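Local coordinates for ribosomal RNA small subunit methyltransferase E (Neisseria gonorrhoeae, PDB 5VM8), which probably methylates N3 of a uridine in 16S ribosomal RNA, using S-adenosyl methionine as methyl donor and a trefoil-knotted catalytic domain, at residues 84-89 against 109-114; 170-175 against 192-197. All blocks are in the same frame, centred on the assembly; numbering follows the deposited sequence.

Contact 1. Residues 84-89 against 109-114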
loop_
_atom_site.group_PDB
_atom_site.type_symbol
_atom_site.label_atom_id
_atom_site.label_comp_id
_atom_site.label_asym_id
_atom_site.label_seq_id
_atom_site.Cartn_x
_atom_site.Cartn_y
_atom_site.Cartn_z
ATOM N N ASN A 84 -11.848 -3.817 -1.481
ATOM C CA ASN A 84 -11.086 -2.779 -2.161
ATOM C C ASN A 84 -11.002 -1.539 -1.267
ATOM O O ASN A 84 -12.005 -0.870 -1.036
ATOM C CB ASN A 84 -11.761 -2.468 -3.494
ATOM C CG ASN A 84 -10.868 -1.735 -4.438
ATOM O OD1 ASN A 84 -10.275 -0.727 -4.085
ATOM N ND2 ASN A 84 -10.776 -2.224 -5.655
ATOM N N ILE A 85 -9.815 -1.248 -0.737
ATOM C CA ILE A 85 -9.591 -0.107 0.154
ATOM C C ILE A 85 -8.526 0.802 -0.449
ATOM O O ILE A 85 -7.369 0.396 -0.588
ATOM C CB ILE A 85 -9.140 -0.545 1.556
ATOM C CG1 ILE A 85 -10.109 -1.558 2.157
ATOM C CG2 ILE A 85 -8.988 0.686 2.463
ATOM C CD1 ILE A 85 -9.497 -2.337 3.319
ATOM N N THR A 86 -8.892 2.053 -0.734
ATOM C CA THR A 86 -7.917 3.095 -1.053
ATOM C C THR A 86 -7.685 3.907 0.214
ATOM O O THR A 86 -8.623 4.502 0.751
ATOM C CB THR A 86 -8.401 4.008 -2.183
ATOM O OG1 THR A 86 -8.593 3.246 -3.383
ATOM C CG2 THR A 86 -7.426 5.184 -2.430
ATOM N N LEU A 87 -6.435 3.969 0.655
ATOM C CA LEU A 87 -6.031 4.818 1.771
ATOM C C LEU A 87 -5.601 6.161 1.195
ATOM O O LEU A 87 -4.602 6.243 0.479
ATOM C CB LEU A 87 -4.893 4.170 2.555
ATOM C CG LEU A 87 -4.106 5.037 3.550
ATOM C CD1 LEU A 87 -5.012 5.687 4.597
ATOM C CD2 LEU A 87 -2.993 4.198 4.216
ATOM N N ILE A 88 -6.385 7.204 1.453
ATOM C CA ILE A 88 -5.978 8.571 1.160
ATOM C C ILE A 88 -5.332 9.126 2.421
ATOM O O ILE A 88 -6.035 9.478 3.376
ATOM C CB ILE A 88 -7.161 9.455 0.738
ATOM C CG1 ILE A 88 -7.877 8.910 -0.500
ATOM C CG2 ILE A 88 -6.668 10.886 0.426
ATOM C CD1 ILE A 88 -8.925 9.871 -1.019
ATOM N N GLN A 89 -4.010 9.309 2.367
ATOM C CA GLN A 89 -3.169 9.664 3.505
ATOM C C GLN A 89 -2.518 11.026 3.276
ATOM O O GLN A 89 -1.765 11.205 2.312
ATOM C CB GLN A 89 -2.074 8.605 3.700
ATOM C CG GLN A 89 -1.088 8.927 4.815
ATOM C CD GLN A 89 -1.759 8.901 6.169
ATOM O OE1 GLN A 89 -2.280 7.856 6.575
ATOM N NE2 GLN A 89 -1.794 10.053 6.865
ATOM N N VAL A 109 -4.227 -3.178 1.990
ATOM C CA VAL A 109 -4.765 -2.007 1.304
ATOM C C VAL A 109 -4.502 -2.143 -0.192
ATOM O O VAL A 109 -3.474 -2.696 -0.608
ATOM C CB VAL A 109 -4.150 -0.731 1.912
ATOM C CG1 VAL A 109 -2.735 -0.459 1.368
ATOM C CG2 VAL A 109 -5.048 0.447 1.731
ATOM N N THR A 110 -5.459 -1.700 -1.017
ATOM C CA THR A 110 -5.334 -1.929 -2.457
ATOM C C THR A 110 -4.720 -0.753 -3.201
ATOM O O THR A 110 -4.156 -0.953 -4.277
ATOM C CB THR A 110 -6.680 -2.278 -3.114
ATOM O OG1 THR A 110 -7.319 -1.079 -3.569
ATOM C CG2 THR A 110 -7.576 -2.994 -2.159
ATOM N N ALA A 111 -4.821 0.465 -2.675
ATOM C CA ALA A 111 -4.169 1.608 -3.297
ATOM C C ALA A 111 -3.941 2.681 -2.246
ATOM O O ALA A 111 -4.619 2.727 -1.220
ATOM C CB ALA A 111 -4.997 2.163 -4.464
ATOM N N ILE A 112 -2.979 3.553 -2.527
ATOM C CA ILE A 112 -2.568 4.614 -1.620
ATOM C C ILE A 112 -2.453 5.914 -2.412
ATOM O O ILE A 112 -1.770 5.966 -3.443
ATOM C CB ILE A 112 -1.241 4.279 -0.912
ATOM C CG1 ILE A 112 -1.426 3.054 -0.009
ATOM C CG2 ILE A 112 -0.755 5.482 -0.111
ATOM C CD1 ILE A 112 -0.148 2.226 0.196
ATOM N N GLN A 113 -3.161 6.943 -1.952
ATOM C CA GLN A 113 -3.193 8.260 -2.581
ATOM C C GLN A 113 -2.617 9.249 -1.578
ATOM O O GLN A 113 -3.335 9.743 -0.700
ATOM C CB GLN A 113 -4.616 8.639 -3.006
ATOM C CG GLN A 113 -4.763 10.037 -3.618
ATOM C CD GLN A 113 -3.975 10.222 -4.902
ATOM O OE1 GLN A 113 -4.422 9.829 -5.987
ATOM N NE2 GLN A 113 -2.785 10.809 -4.785
ATOM N N PRO A 114 -1.322 9.542 -1.646
ATOM C CA PRO A 114 -0.757 10.568 -0.761
ATOM C C PRO A 114 -1.243 11.949 -1.168
ATOM O O PRO A 114 -1.302 12.275 -2.358
ATOM C CB PRO A 114 0.752 10.432 -0.980
ATOM C CG PRO A 114 0.873 9.899 -2.382
ATOM C CD PRO A 114 -0.339 9.032 -2.618
#
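The carboxamide of Asn84 meets the hydroxyl of Thr110 over one face rather than at its rim: Thr110 OG1 donates to Asn84 OD1 at 3.0 Å from 61° out of the carbonyl plane, so the bond misses the lone pairs. The two side chains cross at about a right angle, and Thr110 CG2 presses against the backbone of the other segment, 3.2 Å from Ile85 N. The second flat amide, that of Gln113, is held by its NH2 end. Its NE2 donates to Pro114 O, which lies almost in the amide plane, and also to Pro157 O; a bend at chi2 (62°) swings this end away from 84-89.

Between these amides the backbones pair in parallel. Ile85 O accepts from both Thr110 N, at 2.9 Å, and Ala111 N, at 3.3 Å, a fork where 109-114 enters strand 111-116. Leu87 then bonds in both directions, its N to Ala111 O and its O to Gln113 N, the latter bond nearly straight at 170°. This is the parallel pair of a beta-alpha-beta unit, strand 85-90, helix 94-106, strand 111-116, within the SPOUT methyltransferase domain.

The helix covers the face bearing Leu87, Gln89 and Ile112, where Leu87 and Val109 both touch Ser104 and Ile112 rests on Leu101. On that side Val109 CG2, anti to the backbone N, reaches across to Leu87 CB at 3.8 Å and Ile85 CG2 at 4.0 Å. The other face carries Thr86, Ala111, Ile88 and Gln113. There Thr86 OG1 lies 3.9 Å from Ala111 CB, while Ile88 and Gln113 run side by side, with Ile88 CG1 4.1 Å from Gln113 CB.

Contact 2. Residues 170-175 against 192-197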
loop_
_atom_site.group_PDB
_atom_site.type_symbol
_atom_site.label_atom_id
_atom_site.label_comp_id
_atom_site.label_asym_id
_atom_site.label_seq_id
_atom_site.Cartn_x
_atom_site.Cartn_y
_atom_site.Cartn_z
ATOM N N SER A 170 -19.161 8.232 -7.154
ATOM C CA SER A 170 -20.117 8.569 -6.106
ATOM C C SER A 170 -20.495 7.347 -5.276
ATOM O O SER A 170 -20.662 7.449 -4.055
ATOM C CB SER A 170 -21.369 9.199 -6.724
ATOM O OG SER A 170 -21.051 10.375 -7.443
ATOM N N GLU A 171 -20.655 6.187 -5.925
ATOM C CA GLU A 171 -21.141 4.983 -5.258
ATOM C C GLU A 171 -20.167 4.431 -4.217
ATOM O O GLU A 171 -20.575 3.595 -3.405
ATOM C CB GLU A 171 -21.484 3.904 -6.302
ATOM N N ASN A 172 -18.919 4.897 -4.190
ATOM C CA ASN A 172 -17.956 4.403 -3.214
ATOM C C ASN A 172 -18.383 4.747 -1.792
ATOM O O ASN A 172 -19.160 5.670 -1.551
ATOM C CB ASN A 172 -16.564 4.966 -3.507
ATOM C CG ASN A 172 -15.753 4.064 -4.429
ATOM O OD1 ASN A 172 -16.300 3.175 -5.084
ATOM N ND2 ASN A 172 -14.448 4.308 -4.508
ATOM N N THR A 173 -17.894 3.952 -0.851
ATOM C CA THR A 173 -18.042 4.241 0.568
ATOM C C THR A 173 -16.907 5.164 0.973
ATOM O O THR A 173 -15.730 4.813 0.823
ATOM C CB THR A 173 -18.042 2.936 1.381
ATOM O OG1 THR A 173 -19.284 2.242 1.153
ATOM C CG2 THR A 173 -17.893 3.212 2.887
ATOM N N LYS A 174 -17.253 6.351 1.431
ATOM C CA LYS A 174 -16.310 7.453 1.593
ATOM C C LYS A 174 -16.242 7.800 3.074
ATOM O O LYS A 174 -17.222 8.278 3.659
ATOM C CB LYS A 174 -16.725 8.643 0.730
ATOM C CG LYS A 174 -16.949 8.237 -0.729
ATOM C CD LYS A 174 -17.205 9.454 -1.649
ATOM C CE LYS A 174 -18.679 9.853 -1.706
ATOM N NZ LYS A 174 -19.493 8.901 -2.504
ATOM N N LEU A 175 -15.087 7.532 3.663
ATOM C CA LEU A 175 -14.869 7.559 5.094
ATOM C C LEU A 175 -13.727 8.515 5.406
ATOM O O LEU A 175 -12.703 8.510 4.718
ATOM C CB LEU A 175 -14.535 6.143 5.594
ATOM C CG LEU A 175 -15.632 5.120 5.283
ATOM C CD1 LEU A 175 -15.286 3.767 5.875
ATOM C CD2 LEU A 175 -17.031 5.573 5.767
ATOM N N SER A 192 -21.158 -1.628 -0.131
ATOM C CA SER A 192 -21.445 -2.594 -1.183
ATOM C C SER A 192 -20.251 -2.790 -2.103
ATOM O O SER A 192 -20.025 -3.901 -2.589
ATOM C CB SER A 192 -22.692 -2.179 -1.985
ATOM O OG SER A 192 -22.375 -1.368 -3.103
ATOM N N GLY A 193 -19.490 -1.735 -2.368
ATOM C CA GLY A 193 -18.359 -1.865 -3.263
ATOM C C GLY A 193 -17.040 -1.412 -2.673
ATOM O O GLY A 193 -16.586 -1.946 -1.657
ATOM N N ALA A 194 -16.418 -0.417 -3.294
ATOM C CA ALA A 194 -15.097 -0.010 -2.863
ATOM C C ALA A 194 -15.194 0.974 -1.697
ATOM O O ALA A 194 -16.206 1.662 -1.503
ATOM C CB ALA A 194 -14.324 0.596 -4.029
ATOM N N ILE A 195 -14.104 1.047 -0.937
ATOM C CA ILE A 195 -13.958 1.933 0.210
ATOM C C ILE A 195 -12.829 2.916 -0.071
ATOM O O ILE A 195 -11.761 2.533 -0.561
ATOM C CB ILE A 195 -13.665 1.149 1.504
ATOM C CG1 ILE A 195 -14.825 0.219 1.846
ATOM C CG2 ILE A 195 -13.354 2.099 2.671
ATOM C CD1 ILE A 195 -14.456 -0.833 2.872
ATOM N N VAL A 196 -13.072 4.181 0.261
ATOM C CA VAL A 196 -12.083 5.241 0.180
ATOM C C VAL A 196 -11.985 5.806 1.580
ATOM O O VAL A 196 -12.991 6.221 2.170
ATOM C CB VAL A 196 -12.459 6.318 -0.850
ATOM C CG1 VAL A 196 -11.497 7.478 -0.767
ATOM C CG2 VAL A 196 -12.417 5.717 -2.236
ATOM N N PHE A 197 -10.774 5.824 2.105
ATOM C CA PHE A 197 -10.550 6.088 3.505
ATOM C C PHE A 197 -9.518 7.197 3.621
ATOM O O PHE A 197 -8.418 7.062 3.082
ATOM C CB PHE A 197 -10.080 4.745 4.097
ATOM C CG PHE A 197 -9.536 4.809 5.463
ATOM C CD1 PHE A 197 -10.249 5.402 6.478
ATOM C CD2 PHE A 197 -8.350 4.167 5.755
ATOM C CE1 PHE A 197 -9.770 5.413 7.768
ATOM C CE2 PHE A 197 -7.854 4.180 7.037
ATOM C CZ PHE A 197 -8.586 4.801 8.054
#
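With chi1 at -91° and chi2 at 16°, Asn172 lays its carboxamide across the gap to the neighbouring strand, OD1 coming to 3.4 Å from Ala194 CB and ND2 to 3.4 Å from Val196 CG2. That methyl of Val196 stands anti to its own carbonyl carbon (CG1 at chi1 173° takes the place opposite the backbone N), and the two side chains meet at about a right angle. The amide therefore touches carbon with both its ends.

Beyond it the backbones run parallel. Thr173 bonds to the neighbouring strand through both its backbone N and O, the N donating to Ala194 O at 2.9 Å and the O accepting from Val196 N at 2.8 Å; Leu175 N continues the pattern to Val196 O. All three bonds lie nearly along the C=O axis. Strands 173-177 and 195-199 are neighbours in the parallel sheet of the SPOUT domain, whose deep trefoil knot marks this family.

Thr173, Leu175, Ile195 and Phe197 share one face. Leu175 CD1 leans on Ile195 CG2 at 4.1 Å, and Leu175 CB comes to 4.4 Å from Phe197 CD1. Pro234, Ala237, Ile238 and Met241 of helix 232-244 pack against Phe197. On the face bearing Val196, Lys174 folds its chain back and makes a weak bond from NZ to Asn172 O.

In the fold
Contact 1 and contact 2 lie side by side in one parallel sheet, their centres about 11 Å apart. Strands 85-90 and 195-199 are the inner pair, giving the order 111-116, 85-90, 195-199, 173-177. Backbone bonds run along the join: probably Asn84 O to Ile195 N at 2.8 Å and Ile88 N to Phe197 O at 2.6 Å, with Thr86 bonding to Ile195 and Phe197 between them. Side chains mesh on both faces: Ile88 CD1 reaches Val196 CG1 at 3.5 Å, and Leu87 CD1 reaches Phe197 CD2 at 3.8 Å. The centre of contact 1 lies about 7 Å from the centre of the chain, and the centre of contact 2 lies about 17 Å from the centre of the chain. In SPOUT enzymes this domain carries the S-adenosyl methionine site in its knot.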